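Local structure of Ent-copalyl diphosphate synthase (Streptomyces platensis, 5BP8) at residues W24-P29 with A247-P252; S30-A35 with H496-Y501; Y70-T75 with G119-T124. The protein belongs to the class II terpene cyclase family, a largely helical protein related to the squalene-hopene cyclases. All coordinates share one frame; numbering follows the deposited sequence.

In the fold
The three contacts form a row, with contact 2 in the middle and nearest the centre of the chain. Contact 1 lays the loop ahead of helix 31-40 against the end of helix 237-249, and contact 2 takes that same chain on into helix 31-40, where the turn at 496-501 meets it. Their centres are about 12 Å apart, and they touch where Val-27 CG1 packs on Tyr-501 CD2 at 3.7 Å. Contact 3 lies about 11 Å from contact 2, centre to centre, joined to it by a probable hydrogen bond of 2.7 Å between Tyr-70 OH and His-496 NE2. Contacts 1 and 3 do not meet, their nearest atoms staying about 10 Å apart. Contact 2 thus ties C-terminal residues to the N-terminal region.

Contact 1. Residues W24-P29 with A247-P252; sequences WGLVAP and ARFGGP
Arg-248 stretches from the last turn of helix 237-249 across to Gly-25, passing Leu-26 and Trp-24. With CG anti to the backbone N (chi1 -176°) and the chain extended as far as NE, Arg-248 NH1 donates to Gly-25 O at 2.8 Å, nearly straight at 165° and close to the guanidinium plane. Leu-26 CD1 lies over one face of this group, 3.7 Å from Arg-248 NH2, while Trp-24 CB comes within 3.6 Å of Arg-248 NH1. A salt bridge from NH2 to Asp-22 gives the guanidinium a second hold. Next comes Phe-249, sandwiched between Pro-29 and the CG of its own neighbour Arg-248. Pro-29 CD makes a CH-pi contact 3.9 Å from the centroid of the Phe-249 ring. Leu-26 CD1 sits at the ring edge, 3.8 Å from Phe-249 CE1, and Val-27 O approaches Phe-249 CZ obliquely at 3.3 Å. Beyond it Gly-250, with positive phi, leaves the helical path in a Schellman motif, turning the chain out of one of the many helices of this all-alpha cyclase fold. At Pro-252 the backbones are nearest, Pro-252 CA lying 5.7 Å from Pro-29 CA, and Pro-252 CB packs on Pro-29 CB at 3.7 Å.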
ATOM      1  N   TRP A  24      11.972  -5.939   8.391  1.00 20.15           N
ATOM      2  CA  TRP A  24      11.423  -4.797   7.644  1.00 20.07           C
ATOM      3  C   TRP A  24      10.061  -5.109   7.017  1.00 19.68           C
ATOM      4  O   TRP A  24       9.243  -4.224   6.834  1.00 21.28           O
ATOM      5  CB  TRP A  24      12.359  -4.422   6.513  1.00 20.07           C
ATOM      6  CG  TRP A  24      13.733  -3.930   6.919  1.00 19.67           C
ATOM      7  CD1 TRP A  24      14.809  -4.684   7.336  1.00 21.21           C
ATOM      8  CD2 TRP A  24      14.163  -2.571   6.946  1.00 19.27           C
ATOM      9  NE1 TRP A  24      15.894  -3.859   7.591  1.00 20.46           N
ATOM     10  CE2 TRP A  24      15.521  -2.557   7.349  1.00 19.25           C
ATOM     11  CE3 TRP A  24      13.548  -1.361   6.620  1.00 18.69           C
ATOM     12  CZ2 TRP A  24      16.250  -1.379   7.453  1.00 18.51           C
ATOM     13  CZ3 TRP A  24      14.257  -0.214   6.712  1.00 17.95           C
ATOM     14  CH2 TRP A  24      15.608  -0.212   7.116  1.00 18.11           C
ATOM     15  N   GLY A  25       9.861  -6.352   6.603  1.00 19.92           N
ATOM     16  CA  GLY A  25       8.806  -6.686   5.671  1.00 19.77           C
ATOM     17  C   GLY A  25       9.273  -6.319   4.271  1.00 19.93           C
ATOM     18  O   GLY A  25      10.221  -5.533   4.112  1.00 19.48           O
ATOM     19  N   LEU A  26       8.645  -6.902   3.259  1.00 19.27           N
ATOM     20  CA  LEU A  26       9.075  -6.687   1.873  1.00 19.87           C
ATOM     21  C   LEU A  26       8.034  -5.910   1.075  1.00 18.92           C
ATOM     22  O   LEU A  26       6.889  -6.371   0.863  1.00 19.43           O
ATOM     23  CB  LEU A  26       9.417  -8.010   1.176  1.00 20.54           C
ATOM     24  CG  LEU A  26       9.806  -7.941  -0.302  1.00 20.76           C
ATOM     25  CD1 LEU A  26      11.006  -7.027  -0.529  1.00 21.82           C
ATOM     26  CD2 LEU A  26      10.100  -9.358  -0.830  1.00 22.03           C
ATOM     27  N   VAL A  27       8.435  -4.712   0.659  1.00 17.39           N
ATOM     28  CA  VAL A  27       7.667  -3.875  -0.262  1.00 16.14           C
ATOM     29  C   VAL A  27       8.555  -3.592  -1.445  1.00 16.58           C
ATOM     30  O   VAL A  27       9.681  -3.091  -1.257  1.00 17.47           O
ATOM     31  CB  VAL A  27       7.169  -2.546   0.382  1.00 16.27           C
ATOM     32  CG1 VAL A  27       6.426  -1.701  -0.671  1.00 17.16           C
ATOM     33  CG2 VAL A  27       6.232  -2.815   1.556  1.00 16.87           C
ATOM     34  N   ALA A  28       8.078  -3.893  -2.651  1.00 16.51           N
ATOM     35  CA  ALA A  28       8.890  -3.686  -3.863  1.00 17.50           C
ATOM     36  C   ALA A  28       9.065  -2.196  -4.118  1.00 17.63           C
ATOM     37  O   ALA A  28       8.203  -1.395  -3.744  1.00 17.29           O
ATOM     38  CB  ALA A  28       8.226  -4.329  -5.069  1.00 17.66           C
ATOM     39  N   PRO A  29      10.172  -1.814  -4.767  1.00 17.53           N
ATOM     40  CA  PRO A  29      10.284  -0.399  -5.135  1.00 17.66           C
ATOM     41  C   PRO A  29       9.187   0.052  -6.059  1.00 17.74           C
ATOM     42  O   PRO A  29       8.567  -0.759  -6.758  1.00 18.02           O
ATOM     43  CB  PRO A  29      11.645  -0.305  -5.859  1.00 18.80           C
ATOM     44  CG  PRO A  29      12.396  -1.552  -5.489  1.00 19.73           C
ATOM     45  CD  PRO A  29      11.399  -2.582  -5.033  1.00 19.02           C
ATOM     46  N   ALA A 247      20.025   0.124  -0.559  1.00 19.74           N
ATOM     47  CA  ALA A 247      20.939  -0.997  -0.737  1.00 21.05           C
ATOM     48  C   ALA A 247      20.199  -2.297  -0.938  1.00 20.96           C
ATOM     49  O   ALA A 247      20.602  -3.145  -1.750  1.00 20.16           O
ATOM     50  CB  ALA A 247      21.885  -1.099   0.453  1.00 22.35           C
ATOM     51  N   ARG A 248      19.067  -2.433  -0.256  1.00 19.72           N
ATOM     52  CA  ARG A 248      18.305  -3.642  -0.330  1.00 21.03           C
ATOM     53  C   ARG A 248      17.883  -3.936  -1.765  1.00 20.54           C
ATOM     54  O   ARG A 248      17.837  -5.097  -2.172  1.00 21.34           O
ATOM     55  CB  ARG A 248      17.074  -3.546   0.574  1.00 21.09           C
ATOM     56  CG  ARG A 248      16.272  -4.825   0.614  1.00 22.19           C
ATOM     57  CD  ARG A 248      15.203  -4.770   1.679  1.00 21.89           C
ATOM     58  NE  ARG A 248      14.538  -6.063   1.814  1.00 22.00           N
ATOM     59  CZ  ARG A 248      13.416  -6.247   2.496  1.00 22.09           C
ATOM     60  NH1 ARG A 248      12.789  -5.220   3.076  1.00 20.90           N
ATOM     61  NH2 ARG A 248      12.899  -7.462   2.578  1.00 23.36           N
ATOM     62  N   PHE A 249      17.611  -2.889  -2.543  1.00 19.18           N
ATOM     63  CA  PHE A 249      17.109  -3.057  -3.910  1.00 20.14           C
ATOM     64  C   PHE A 249      18.052  -2.611  -4.999  1.00 20.00           C
ATOM     65  O   PHE A 249      17.674  -2.594  -6.174  1.00 20.70           O
ATOM     66  CB  PHE A 249      15.778  -2.305  -4.051  1.00 20.48           C
ATOM     67  CG  PHE A 249      14.762  -2.755  -3.052  1.00 20.81           C
ATOM     68  CD1 PHE A 249      14.140  -3.987  -3.206  1.00 20.85           C
ATOM     69  CD2 PHE A 249      14.517  -2.008  -1.905  1.00 21.14           C
ATOM     70  CE1 PHE A 249      13.212  -4.436  -2.281  1.00 20.80           C
ATOM     71  CE2 PHE A 249      13.590  -2.453  -0.968  1.00 21.28           C
ATOM     72  CZ  PHE A 249      12.946  -3.678  -1.164  1.00 21.18           C
ATOM     73  N   GLY A 250      19.259  -2.240  -4.627  1.00 20.21           N
ATOM     74  CA  GLY A 250      20.245  -1.716  -5.578  1.00 20.76           C
ATOM     75  C   GLY A 250      19.947  -0.327  -6.131  1.00 20.64           C
ATOM     76  O   GLY A 250      20.313  -0.028  -7.280  1.00 20.50           O
ATOM     77  N   GLY A 251      19.319   0.528  -5.319  1.00 18.77           N
ATOM     78  CA  GLY A 251      19.085   1.942  -5.684  1.00 18.50           C
ATOM     79  C   GLY A 251      17.631   2.397  -5.519  1.00 18.83           C
ATOM     80  O   GLY A 251      17.352   3.313  -4.742  1.00 17.84           O
ATOM     81  N   PRO A 252      16.711   1.793  -6.284  1.00 17.87           N
ATOM     82  CA  PRO A 252      15.288   2.132  -6.158  1.00 18.11           C
ATOM     83  C   PRO A 252      14.727   1.777  -4.783  1.00 17.97           C
ATOM     84  O   PRO A 252      15.304   0.924  -4.070  1.00 17.84           O
ATOM     85  CB  PRO A 252      14.622   1.306  -7.266  1.00 18.68           C
ATOM     86  CG  PRO A 252      15.718   0.908  -8.197  1.00 19.11           C
ATOM     87  CD  PRO A 252      16.956   0.823  -7.366  1.00 19.03           C
TER

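Contact 2. Residues S30-A35 with H496-Y501; sequences SVYDTA and HDKDIY
Asp-499 faces the first turn of helix 31-40 and grips Ser-30 and Tyr-32 with its two carboxylate oxygens. It sits at the turn of a short antiparallel hairpin, strands 495-496 and 500-501, in an otherwise helical fold. Ser-30 OG donates at 2.7 Å to Asp-499 OD1, which accepts with its syn lone pair, on the side of the other oxygen. Tyr-32 N gives its hydrogen to Asp-499 OD2 at 2.9 Å, coming from above the carboxylate, 42° out of its plane. Both oxygens are therefore engaged, and the partial positive charge of the helix start probably favours the anion. Ser-30 stands at the N-cap position without a capping bond from its own side chain.

Beside this, Lys-498 lies across one face of the Tyr-32 ring. The tyrosine CG is anti to the backbone N (chi1 177°), which turns the ring toward the hairpin. Lys-498 CB makes a CH-pi contact 3.7 Å from the centroid of the Tyr-32 ring, off toward the CD2 side, and Lys-498 CG follows at 3.5 Å from Tyr-32 CE2. Both polar ends then converge on Glu-194, Lys-498 NZ by a salt bridge and Tyr-32 OH by a hydrogen bond. Asp-33 OD2 accepts from Ala-222 N, while Asp-33 OD1 takes a hydrogen at 2.7 Å from a water that in turn accepts from Lys-498 NZ at 2.8 Å.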
ATOM      1  N   SER A  30       8.913   1.346  -6.029  1.00 17.35           N
ATOM      2  CA  SER A  30       8.097   1.949  -7.053  1.00 17.22           C
ATOM      3  C   SER A  30       8.666   3.289  -7.460  1.00 16.19           C
ATOM      4  O   SER A  30       9.672   3.768  -6.913  1.00 17.28           O
ATOM      5  CB  SER A  30       6.621   2.084  -6.618  1.00 17.11           C
ATOM      6  OG  SER A  30       6.498   2.957  -5.514  1.00 19.44           O
ATOM      7  N   VAL A  31       8.030   3.882  -8.461  1.00 15.46           N
ATOM      8  CA  VAL A  31       8.547   5.109  -9.055  1.00 14.96           C
ATOM      9  C   VAL A  31       8.488   6.290  -8.091  1.00 14.73           C
ATOM     10  O   VAL A  31       9.432   7.065  -8.007  1.00 14.03           O
ATOM     11  CB  VAL A  31       7.750   5.425 -10.338  1.00 15.00           C
ATOM     12  CG1 VAL A  31       8.030   6.830 -10.840  1.00 15.86           C
ATOM     13  CG2 VAL A  31       8.056   4.377 -11.411  1.00 16.21           C
ATOM     14  N   TYR A  32       7.394   6.444  -7.354  1.00 14.11           N
ATOM     15  CA  TYR A  32       7.212   7.713  -6.601  1.00 14.99           C
ATOM     16  C   TYR A  32       8.393   8.074  -5.689  1.00 15.01           C
ATOM     17  O   TYR A  32       8.984   9.155  -5.834  1.00 14.98           O
ATOM     18  CB  TYR A  32       5.895   7.740  -5.781  1.00 14.79           C
ATOM     19  CG  TYR A  32       5.809   9.011  -4.983  1.00 14.54           C
ATOM     20  CD1 TYR A  32       5.305  10.175  -5.548  1.00 14.54           C
ATOM     21  CD2 TYR A  32       6.312   9.089  -3.692  1.00 15.08           C
ATOM     22  CE1 TYR A  32       5.282  11.355  -4.854  1.00 14.60           C
ATOM     23  CE2 TYR A  32       6.301  10.290  -2.982  1.00 14.77           C
ATOM     24  CZ  TYR A  32       5.781  11.428  -3.576  1.00 14.99           C
ATOM     25  OH  TYR A  32       5.734  12.646  -2.900  1.00 14.82           O
ATOM     26  N   ASP A  33       8.768   7.181  -4.753  1.00 15.44           N
ATOM     27  CA  ASP A  33       9.819   7.542  -3.804  1.00 16.25           C
ATOM     28  C   ASP A  33      11.187   7.477  -4.469  1.00 15.47           C
ATOM     29  O   ASP A  33      12.106   8.174  -4.065  1.00 16.40           O
ATOM     30  CB  ASP A  33       9.855   6.670  -2.529  1.00 17.20           C
ATOM     31  CG  ASP A  33       9.125   7.306  -1.345  1.00 18.29           C
ATOM     32  OD1 ASP A  33       7.978   7.768  -1.507  1.00 21.09           O
ATOM     33  OD2 ASP A  33       9.662   7.290  -0.226  1.00 18.76           O
ATOM     34  N   THR A  34      11.355   6.610  -5.449  1.00 14.84           N
ATOM     35  CA  THR A  34      12.623   6.552  -6.145  1.00 15.55           C
ATOM     36  C   THR A  34      12.929   7.924  -6.759  1.00 15.60           C
ATOM     37  O   THR A  34      14.076   8.454  -6.638  1.00 16.29           O
ATOM     38  CB  THR A  34      12.592   5.431  -7.220  1.00 15.78           C
ATOM     39  OG1 THR A  34      12.395   4.162  -6.589  1.00 15.98           O
ATOM     40  CG2 THR A  34      13.866   5.407  -7.989  1.00 15.83           C
ATOM     41  N   ALA A  35      11.917   8.510  -7.402  1.00 15.54           N
ATOM     42  CA  ALA A  35      12.034   9.859  -7.938  1.00 15.77           C
ATOM     43  C   ALA A  35      12.230  10.917  -6.828  1.00 15.98           C
ATOM     44  O   ALA A  35      13.067  11.834  -6.969  1.00 15.20           O
ATOM     45  CB  ALA A  35      10.829  10.197  -8.793  1.00 15.87           C
ATOM     46  N   HIS A 496      -2.807   1.123  -2.034  1.00 17.31           N
ATOM     47  CA  HIS A 496      -2.666   2.586  -2.078  1.00 17.82           C
ATOM     48  C   HIS A 496      -1.623   3.132  -1.111  1.00 17.98           C
ATOM     49  O   HIS A 496      -1.675   2.870   0.101  1.00 17.18           O
ATOM     50  CB  HIS A 496      -3.989   3.294  -1.801  1.00 19.36           C
ATOM     51  CG  HIS A 496      -4.969   3.203  -2.926  1.00 21.24           C
ATOM     52  ND1 HIS A 496      -6.254   3.683  -2.824  1.00 25.97           N
ATOM     53  CD2 HIS A 496      -4.870   2.663  -4.162  1.00 21.80           C
ATOM     54  CE1 HIS A 496      -6.905   3.448  -3.956  1.00 25.42           C
ATOM     55  NE2 HIS A 496      -6.080   2.850  -4.792  1.00 22.35           N
ATOM     56  N   ASP A 497      -0.664   3.900  -1.637  1.00 17.40           N
ATOM     57  CA  ASP A 497       0.108   4.796  -0.772  1.00 17.70           C
ATOM     58  C   ASP A 497       0.374   6.094  -1.543  1.00 16.85           C
ATOM     59  O   ASP A 497      -0.568   6.794  -1.906  1.00 17.93           O
ATOM     60  CB  ASP A 497       1.355   4.114  -0.175  1.00 17.70           C
ATOM     61  CG  ASP A 497       2.085   5.016   0.799  1.00 18.98           C
ATOM     62  OD1 ASP A 497       1.401   5.779   1.519  1.00 20.92           O
ATOM     63  OD2 ASP A 497       3.324   5.081   0.780  1.00 18.27           O
ATOM     64  N   LYS A 498       1.622   6.449  -1.809  1.00 15.48           N
ATOM     65  CA  LYS A 498       1.882   7.615  -2.609  1.00 15.43           C
ATOM     66  C   LYS A 498       1.457   7.327  -4.040  1.00 16.13           C
ATOM     67  O   LYS A 498       0.684   8.085  -4.631  1.00 15.81           O
ATOM     68  CB  LYS A 498       3.402   7.967  -2.566  1.00 15.56           C
ATOM     69  CG  LYS A 498       3.910   8.413  -1.198  1.00 16.16           C
ATOM     70  CD  LYS A 498       3.459   9.813  -0.844  1.00 16.76           C
ATOM     71  CE  LYS A 498       3.759  10.141   0.612  1.00 16.57           C
ATOM     72  NZ  LYS A 498       5.220  10.167   0.859  1.00 16.34           N
ATOM     73  N   ASP A 499       2.014   6.263  -4.606  1.00 17.17           N
ATOM     74  CA  ASP A 499       1.490   5.657  -5.831  1.00 17.96           C
ATOM     75  C   ASP A 499       0.805   4.375  -5.341  1.00 17.47           C
ATOM     76  O   ASP A 499      -0.029   4.461  -4.423  1.00 19.06           O
ATOM     77  CB  ASP A 499       2.478   5.517  -7.041  1.00 18.44           C
ATOM     78  CG  ASP A 499       3.895   4.910  -6.717  1.00 19.34           C
ATOM     79  OD1 ASP A 499       4.110   4.252  -5.674  1.00 18.78           O
ATOM     80  OD2 ASP A 499       4.822   5.094  -7.596  1.00 18.05           O
ATOM     81  N   ILE A 500       1.093   3.232  -5.938  1.00 17.26           N
ATOM     82  CA  ILE A 500       0.550   1.936  -5.477  1.00 17.23           C
ATOM     83  C   ILE A 500       1.721   0.959  -5.321  1.00 18.49           C
ATOM     84  O   ILE A 500       2.663   0.953  -6.137  1.00 17.99           O
ATOM     85  CB  ILE A 500      -0.551   1.349  -6.383  1.00 17.74           C
ATOM     86  CG1 ILE A 500      -0.233   1.449  -7.891  1.00 17.88           C
ATOM     87  CG2 ILE A 500      -1.863   2.061  -6.101  1.00 18.74           C
ATOM     88  CD1 ILE A 500      -1.372   1.000  -8.797  1.00 18.64           C
ATOM     89  N   TYR A 501       1.704   0.202  -4.224  1.00 16.85           N
ATOM     90  CA  TYR A 501       2.806  -0.641  -3.824  1.00 16.77           C
ATOM     91  C   TYR A 501       2.444  -2.093  -3.696  1.00 16.59           C
ATOM     92  O   TYR A 501       1.261  -2.436  -3.534  1.00 15.50           O
ATOM     93  CB  TYR A 501       3.405  -0.143  -2.499  1.00 16.77           C
ATOM     94  CG  TYR A 501       2.580  -0.359  -1.249  1.00 16.24           C
ATOM     95  CD1 TYR A 501       1.676   0.616  -0.792  1.00 16.06           C
ATOM     96  CD2 TYR A 501       2.739  -1.514  -0.479  1.00 17.22           C
ATOM     97  CE1 TYR A 501       0.929   0.410   0.343  1.00 17.28           C
ATOM     98  CE2 TYR A 501       2.004  -1.709   0.673  1.00 17.68           C
ATOM     99  CZ  TYR A 501       1.123  -0.739   1.095  1.00 17.96           C
ATOM    100  OH  TYR A 501       0.389  -0.955   2.256  1.00 21.24           O
TER
HETATM  101  O   HOH W   1       6.773   7.825   0.863  1.00 16.84           O

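Contact 3. Residues Y70-T75 with G119-T124; sequences YGLVPT and GPVPDT
The N-terminal part of helix 72-86 lies against the irregular loop that joins helices 98-116 and 127-144, and Tyr-70, close to the start of the helix, meets Pro-122 of that loop. This is an apolar seam between one end of a helix and an extended connection in the helical fold of the terpene cyclases. The CG-CB corner of Pro-122 lies over one face of the Tyr-70 ring. Pro-122 CG stands 3.6 Å from the centroid of the Tyr-70 ring and only 5° off the normal, a well-centred CH-pi contact, and Pro-122 CB approaches Tyr-70 CZ at 3.6 Å. A chi1 of -80° puts the tyrosine ring beside its backbone N, over Pro-122; Pro-122 CG also comes to 3.7 Å from Tyr-70 N. Thr-124 passes alongside in the opposite direction, its CG2 3.9 Å from Tyr-70 CE1.

Further into the helix the packing is between branched side chains. Leu-72 CD2 meets Val-121 CG2 at 3.7 Å, and Val-73 CG2 lies 4.2 Å from Thr-124 OG1. Leu-72 also packs on Leu-112 and Leu-116 of helix 98-116, whereas Val-73 and Val-121 both touch Val-127 of the helix that follows the loop. Gly-71 O accepts from Thr-75 N at 3.0 Å and from Thr-75 OG1 at 2.6 Å, the two donors arriving on opposite faces of the carbonyl plane.

No hydrogen bond crosses between the segments. The ring of Trp-445 meets Tyr-70 almost at right angles. Between these two segments the contact rests on apolar and CH-pi packing, while the tyrosine hydroxyl is engaged by His-496 NE2 in a different part of the fold.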
ATOM      1  N   TYR A  70      -3.756   6.484 -12.213  1.00 14.50           N
ATOM      2  CA  TYR A  70      -2.764   6.092 -11.243  1.00 14.32           C
ATOM      3  C   TYR A  70      -1.377   6.553 -11.760  1.00 14.17           C
ATOM      4  O   TYR A  70      -0.376   6.437 -11.051  1.00 15.32           O
ATOM      5  CB  TYR A  70      -2.769   4.604 -10.985  1.00 15.33           C
ATOM      6  CG  TYR A  70      -3.875   4.184 -10.021  1.00 14.94           C
ATOM      7  CD1 TYR A  70      -3.684   4.251  -8.653  1.00 15.30           C
ATOM      8  CD2 TYR A  70      -5.114   3.780 -10.484  1.00 16.18           C
ATOM      9  CE1 TYR A  70      -4.687   3.899  -7.753  1.00 15.56           C
ATOM     10  CE2 TYR A  70      -6.117   3.387  -9.597  1.00 15.62           C
ATOM     11  CZ  TYR A  70      -5.907   3.466  -8.233  1.00 15.61           C
ATOM     12  OH  TYR A  70      -6.890   3.105  -7.326  1.00 15.68           O
ATOM     13  N   GLY A  71      -1.324   6.996 -13.012  1.00 13.84           N
ATOM     14  CA  GLY A  71      -0.059   7.570 -13.546  1.00 13.82           C
ATOM     15  C   GLY A  71       0.227   8.989 -13.101  1.00 13.84           C
ATOM     16  O   GLY A  71       1.363   9.482 -13.241  1.00 14.08           O
ATOM     17  N   LEU A  72      -0.772   9.697 -12.584  1.00 14.09           N
ATOM     18  CA  LEU A  72      -0.597  11.146 -12.344  1.00 14.94           C
ATOM     19  C   LEU A  72       0.471  11.408 -11.272  1.00 14.71           C
ATOM     20  O   LEU A  72       1.474  12.115 -11.516  1.00 13.69           O
ATOM     21  CB  LEU A  72      -1.922  11.800 -11.956  1.00 16.12           C
ATOM     22  CG  LEU A  72      -1.851  13.288 -11.550  1.00 16.96           C
ATOM     23  CD1 LEU A  72      -1.220  14.127 -12.645  1.00 18.08           C
ATOM     24  CD2 LEU A  72      -3.233  13.796 -11.196  1.00 17.97           C
ATOM     25  N   VAL A  73       0.298  10.814 -10.087  1.00 14.93           N
ATOM     26  CA  VAL A  73       1.287  11.058  -9.029  1.00 14.84           C
ATOM     27  C   VAL A  73       2.724  10.603  -9.378  1.00 14.88           C
ATOM     28  O   VAL A  73       3.690  11.382  -9.246  1.00 14.76           O
ATOM     29  CB  VAL A  73       0.822  10.479  -7.689  1.00 15.59           C
ATOM     30  CG1 VAL A  73       1.964  10.414  -6.701  1.00 15.10           C
ATOM     31  CG2 VAL A  73      -0.364  11.298  -7.165  1.00 16.38           C
ATOM     32  N   PRO A  74       2.898   9.351  -9.848  1.00 15.24           N
ATOM     33  CA  PRO A  74       4.276   8.996 -10.154  1.00 15.43           C
ATOM     34  C   PRO A  74       4.902   9.768 -11.333  1.00 15.09           C
ATOM     35  O   PRO A  74       6.131  10.004 -11.321  1.00 14.25           O
ATOM     36  CB  PRO A  74       4.196   7.496 -10.449  1.00 15.72           C
ATOM     37  CG  PRO A  74       2.783   7.246 -10.800  1.00 15.81           C
ATOM     38  CD  PRO A  74       1.994   8.218  -9.987  1.00 15.74           C
ATOM     39  N   THR A  75       4.098  10.182 -12.304  1.00 14.82           N
ATOM     40  CA  THR A  75       4.615  10.977 -13.434  1.00 14.98           C
ATOM     41  C   THR A  75       5.037  12.347 -12.933  1.00 14.94           C
ATOM     42  O   THR A  75       6.150  12.860 -13.253  1.00 14.68           O
ATOM     43  CB  THR A  75       3.604  11.063 -14.598  1.00 15.21           C
ATOM     44  OG1 THR A  75       3.275   9.749 -15.047  1.00 14.56           O
ATOM     45  CG2 THR A  75       4.204  11.864 -15.762  1.00 16.00           C
ATOM     46  N   GLY A 119      -7.233  14.118 -16.369  1.00 24.34           N
ATOM     47  CA  GLY A 119      -7.893  12.798 -16.287  1.00 23.21           C
ATOM     48  C   GLY A 119      -8.334  12.530 -14.866  1.00 22.74           C
ATOM     49  O   GLY A 119      -8.287  13.439 -14.014  1.00 21.34           O
ATOM     50  N   PRO A 120      -8.760  11.283 -14.591  1.00 22.83           N
ATOM     51  CA  PRO A 120      -9.188  10.931 -13.233  1.00 23.59           C
ATOM     52  C   PRO A 120      -8.050  11.023 -12.249  1.00 22.02           C
ATOM     53  O   PRO A 120      -6.865  10.830 -12.615  1.00 20.78           O
ATOM     54  CB  PRO A 120      -9.688   9.472 -13.347  1.00 24.75           C
ATOM     55  CG  PRO A 120      -9.483   9.047 -14.752  1.00 25.13           C
ATOM     56  CD  PRO A 120      -8.768  10.126 -15.515  1.00 23.41           C
ATOM     57  N   VAL A 121      -8.391  11.307 -11.000  1.00 20.95           N
ATOM     58  CA  VAL A 121      -7.395  11.349  -9.949  1.00 20.44           C
ATOM     59  C   VAL A 121      -7.844  10.344  -8.896  1.00 21.07           C
ATOM     60  O   VAL A 121      -8.780  10.607  -8.155  1.00 20.49           O
ATOM     61  CB  VAL A 121      -7.224  12.747  -9.332  1.00 21.19           C
ATOM     62  CG1 VAL A 121      -6.172  12.708  -8.212  1.00 22.59           C
ATOM     63  CG2 VAL A 121      -6.848  13.789 -10.399  1.00 22.11           C
ATOM     64  N   PRO A 122      -7.198   9.166  -8.858  1.00 20.57           N
ATOM     65  CA  PRO A 122      -7.561   8.221  -7.816  1.00 20.39           C
ATOM     66  C   PRO A 122      -7.203   8.717  -6.431  1.00 20.68           C
ATOM     67  O   PRO A 122      -6.298   9.557  -6.252  1.00 18.69           O
ATOM     68  CB  PRO A 122      -6.745   6.965  -8.142  1.00 20.52           C
ATOM     69  CG  PRO A 122      -5.852   7.298  -9.296  1.00 20.56           C
ATOM     70  CD  PRO A 122      -6.262   8.617  -9.854  1.00 20.02           C
ATOM     71  N   ASP A 123      -7.915   8.189  -5.438  1.00 20.84           N
ATOM     72  CA  ASP A 123      -7.714   8.619  -4.073  1.00 22.56           C
ATOM     73  C   ASP A 123      -6.572   7.859  -3.429  1.00 22.37           C
ATOM     74  O   ASP A 123      -6.762   7.037  -2.520  1.00 22.20           O
ATOM     75  CB  ASP A 123      -9.023   8.485  -3.294  1.00 25.96           C
ATOM     76  CG  ASP A 123     -10.088   9.447  -3.786  1.00 29.16           C
ATOM     77  OD1 ASP A 123      -9.792  10.646  -4.007  1.00 32.30           O
ATOM     78  OD2 ASP A 123     -11.239   9.004  -3.940  1.00 34.17           O
ATOM     79  N   THR A 124      -5.352   8.152  -3.898  1.00 20.47           N
ATOM     80  CA  THR A 124      -4.178   7.605  -3.286  1.00 20.13           C
ATOM     81  C   THR A 124      -3.906   8.439  -2.042  1.00 19.46           C
ATOM     82  O   THR A 124      -4.477   9.527  -1.836  1.00 20.75           O
ATOM     83  CB  THR A 124      -2.965   7.618  -4.246  1.00 19.46           C
ATOM     84  OG1 THR A 124      -2.831   8.907  -4.823  1.00 19.37           O
ATOM     85  CG2 THR A 124      -3.108   6.591  -5.342  1.00 20.66           C
TER